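Dhd127_a (Synthetic construct, PDB 6DLM) is a computationally designed helical hairpin that pairs with a second designed chain, Dhd127_b, to form a coiled-coil heterodimer. Local coordinates at residues K9-L14 / R64-E69. Numbering follows the deposited sequence.
Sequences KELADL and RETHRE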
loop_
_atom_site.group_PDB
_atom_site.type_symbol
_atom_site.label_atom_id
_atom_site.label_comp_id
_atom_site.label_asym_id
_atom_site.label_seq_id
_atom_site.Cartn_x
_atom_site.Cartn_y
_atom_site.Cartn_z
ATOM N N LYS A 9 14.714 -9.731 6.775
ATOM C CA LYS A 9 15.230 -8.592 6.034
ATOM C C LYS A 9 14.499 -8.425 4.677
ATOM O O LYS A 9 14.210 -7.310 4.284
ATOM C CB LYS A 9 16.743 -8.697 5.862
ATOM C CG LYS A 9 17.506 -8.448 7.155
ATOM C CD LYS A 9 18.978 -8.789 7.005
ATOM C CE LYS A 9 19.822 -8.084 8.042
ATOM N NZ LYS A 9 19.156 -8.066 9.367
ATOM N N GLU A 10 14.217 -9.517 3.964
ATOM C CA GLU A 10 13.482 -9.438 2.713
ATOM C C GLU A 10 12.091 -8.865 2.976
ATOM O O GLU A 10 11.610 -8.044 2.213
ATOM C CB GLU A 10 13.379 -10.817 2.053
ATOM C CG GLU A 10 12.572 -10.824 0.762
ATOM C CD GLU A 10 12.801 -12.057 -0.107
ATOM O OE1 GLU A 10 11.894 -12.397 -0.886
ATOM O OE2 GLU A 10 13.877 -12.665 -0.022
ATOM N N LEU A 11 11.454 -9.283 4.064
ATOM C CA LEU A 11 10.152 -8.754 4.397
ATOM C C LEU A 11 10.229 -7.236 4.629
ATOM O O LEU A 11 9.383 -6.523 4.212
ATOM C CB LEU A 11 9.602 -9.455 5.632
ATOM C CG LEU A 11 8.230 -9.029 6.084
ATOM C CD1 LEU A 11 7.227 -9.127 4.955
ATOM C CD2 LEU A 11 7.768 -9.845 7.273
ATOM N N ALA A 12 11.270 -6.782 5.309
ATOM C CA ALA A 12 11.452 -5.352 5.491
ATOM C C ALA A 12 11.635 -4.662 4.124
ATOM O O ALA A 12 11.067 -3.607 3.896
ATOM C CB ALA A 12 12.638 -5.071 6.387
ATOM N N ASP A 13 12.397 -5.272 3.227
ATOM C CA ASP A 13 12.580 -4.690 1.908
ATOM C C ASP A 13 11.242 -4.567 1.167
ATOM O O ASP A 13 10.940 -3.521 0.616
ATOM C CB ASP A 13 13.476 -5.589 1.065
ATOM C CG ASP A 13 14.943 -5.492 1.430
ATOM O OD1 ASP A 13 15.335 -4.597 2.186
ATOM O OD2 ASP A 13 15.697 -6.334 0.927
ATOM N N LEU A 14 10.457 -5.633 1.170
ATOM C CA LEU A 14 9.149 -5.616 0.523
ATOM C C LEU A 14 8.180 -4.609 1.159
ATOM O O LEU A 14 7.458 -3.923 0.457
ATOM C CB LEU A 14 8.512 -7.002 0.552
ATOM C CG LEU A 14 9.300 -8.115 -0.128
ATOM C CD1 LEU A 14 8.611 -9.452 0.080
ATOM C CD2 LEU A 14 9.465 -7.828 -1.607
ATOM N N ARG A 64 2.369 -11.467 1.514
ATOM C CA ARG A 64 1.668 -12.559 2.173
ATOM C C ARG A 64 2.424 -13.889 2.003
ATOM O O ARG A 64 2.405 -14.729 2.887
ATOM C CB ARG A 64 0.219 -12.634 1.700
ATOM C CG ARG A 64 -0.579 -11.409 2.123
ATOM C CD ARG A 64 -2.078 -11.582 1.935
ATOM N NE ARG A 64 -2.844 -10.796 2.905
ATOM C CZ ARG A 64 -3.542 -9.714 2.596
ATOM N NH1 ARG A 64 -3.571 -9.288 1.352
ATOM N NH2 ARG A 64 -4.205 -9.061 3.527
ATOM N N GLU A 65 2.981 -14.108 0.819
ATOM C CA GLU A 65 3.749 -15.325 0.570
ATOM C C GLU A 65 4.966 -15.327 1.506
ATOM O O GLU A 65 5.314 -16.356 2.044
ATOM C CB GLU A 65 4.205 -15.419 -0.878
ATOM C CG GLU A 65 3.076 -15.597 -1.868
ATOM C CD GLU A 65 2.472 -16.985 -1.849
ATOM O OE1 GLU A 65 3.015 -17.886 -1.194
ATOM O OE2 GLU A 65 1.436 -17.170 -2.503
ATOM N N THR A 66 5.585 -14.175 1.685
ATOM C CA THR A 66 6.719 -14.070 2.589
ATOM C C THR A 66 6.294 -14.410 4.031
ATOM O O THR A 66 7.018 -15.089 4.742
ATOM C CB THR A 66 7.355 -12.677 2.514
ATOM O OG1 THR A 66 7.730 -12.406 1.162
ATOM C CG2 THR A 66 8.570 -12.607 3.402
ATOM N N HIS A 67 5.122 -13.952 4.449
ATOM C CA HIS A 67 4.634 -14.322 5.776
ATOM C C HIS A 67 4.465 -15.846 5.862
ATOM O O HIS A 67 4.836 -16.435 6.855
ATOM C CB HIS A 67 3.287 -13.673 6.082
ATOM C CG HIS A 67 3.343 -12.184 6.183
ATOM N ND1 HIS A 67 2.225 -11.391 6.062
ATOM C CD2 HIS A 67 4.380 -11.344 6.387
ATOM C CE1 HIS A 67 2.572 -10.124 6.190
ATOM N NE2 HIS A 67 3.873 -10.070 6.392
ATOM N N ARG A 68 3.944 -16.463 4.812
ATOM C CA ARG A 68 3.782 -17.912 4.813
ATOM C C ARG A 68 5.138 -18.602 4.959
ATOM O O ARG A 68 5.265 -19.514 5.750
ATOM C CB ARG A 68 3.104 -18.388 3.540
ATOM C CG ARG A 68 2.961 -19.901 3.450
ATOM C CD ARG A 68 2.388 -20.326 2.114
ATOM N NE ARG A 68 3.194 -19.805 1.021
ATOM C CZ ARG A 68 4.348 -20.333 0.634
ATOM N NH1 ARG A 68 4.819 -21.407 1.247
ATOM N NH2 ARG A 68 5.030 -19.784 -0.358
ATOM N N GLU A 69 6.159 -18.153 4.238
ATOM C CA GLU A 69 7.476 -18.745 4.395
ATOM C C GLU A 69 7.971 -18.570 5.837
ATOM O O GLU A 69 8.525 -19.496 6.399
ATOM C CB GLU A 69 8.467 -18.101 3.426
ATOM C CG GLU A 69 8.160 -18.349 1.963
ATOM C CD GLU A 69 8.731 -19.659 1.465
ATOM O OE1 GLU A 69 9.312 -20.394 2.273
ATOM O OE2 GLU A 69 8.591 -19.947 0.269
HETATM O O HOH W 1 9.569 -13.791 -0.326
#
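L11 and T66 face each other where helix segments 9-14 and 64-69 run antiparallel at 166°, their axes 10.3 Å apart at closest approach and the CA atoms of these two residues separated by 6.6 Å. The pair illustrates how a designed helical hairpin can combine an apolar seam with a polar margin. L11 turns its CG anti to the backbone N (chi1 -179°), which carries its branched end across to H67. There both methyls come up to the CD2-NE2 side of the imidazole: L11 CD2 lies in the ring plane, at the edge, while L11 CD1 approaches obliquely, 3.8 Å from H67 NE2. Nearer the L11 backbone, its CB lies 4.0 Å from T66 CG2, the methyl that the threonine directs into the seam. The other branch of T66 is polar. Its OG1 sits beside the backbone N (chi1 -56°) and is hydrogen-bonded to the carbonyl oxygen of E62 one turn earlier, while L14 CD1 packs against T66 OG1 at 3.3 Å. One water also reaches this hydroxyl, donating to T66 OG1 at 2.7 Å and to E10 OE1 at 2.8 Å, and thereby links the helices at the polar margin. With an alanine in place of the leucine, both methyls beside the H67 ring would be gone, which would probably open a gap between the ring and T66 CG2 and leave H67 to its partners on the other chain. NE2 of H67 is hydrogen-bonded to Q15 of the Dhd127_b chain, so the ring joins the hairpin's own packing to the heterodimer interface. L11 extends the seam onto V63 and I70 of helix 44-73, and T66 reaches back to L7 of helix 3-37; Q15 of Dhd127_b packs on L11 and L19 of that chain on H67, placing this antiparallel helix pair against the second subunit.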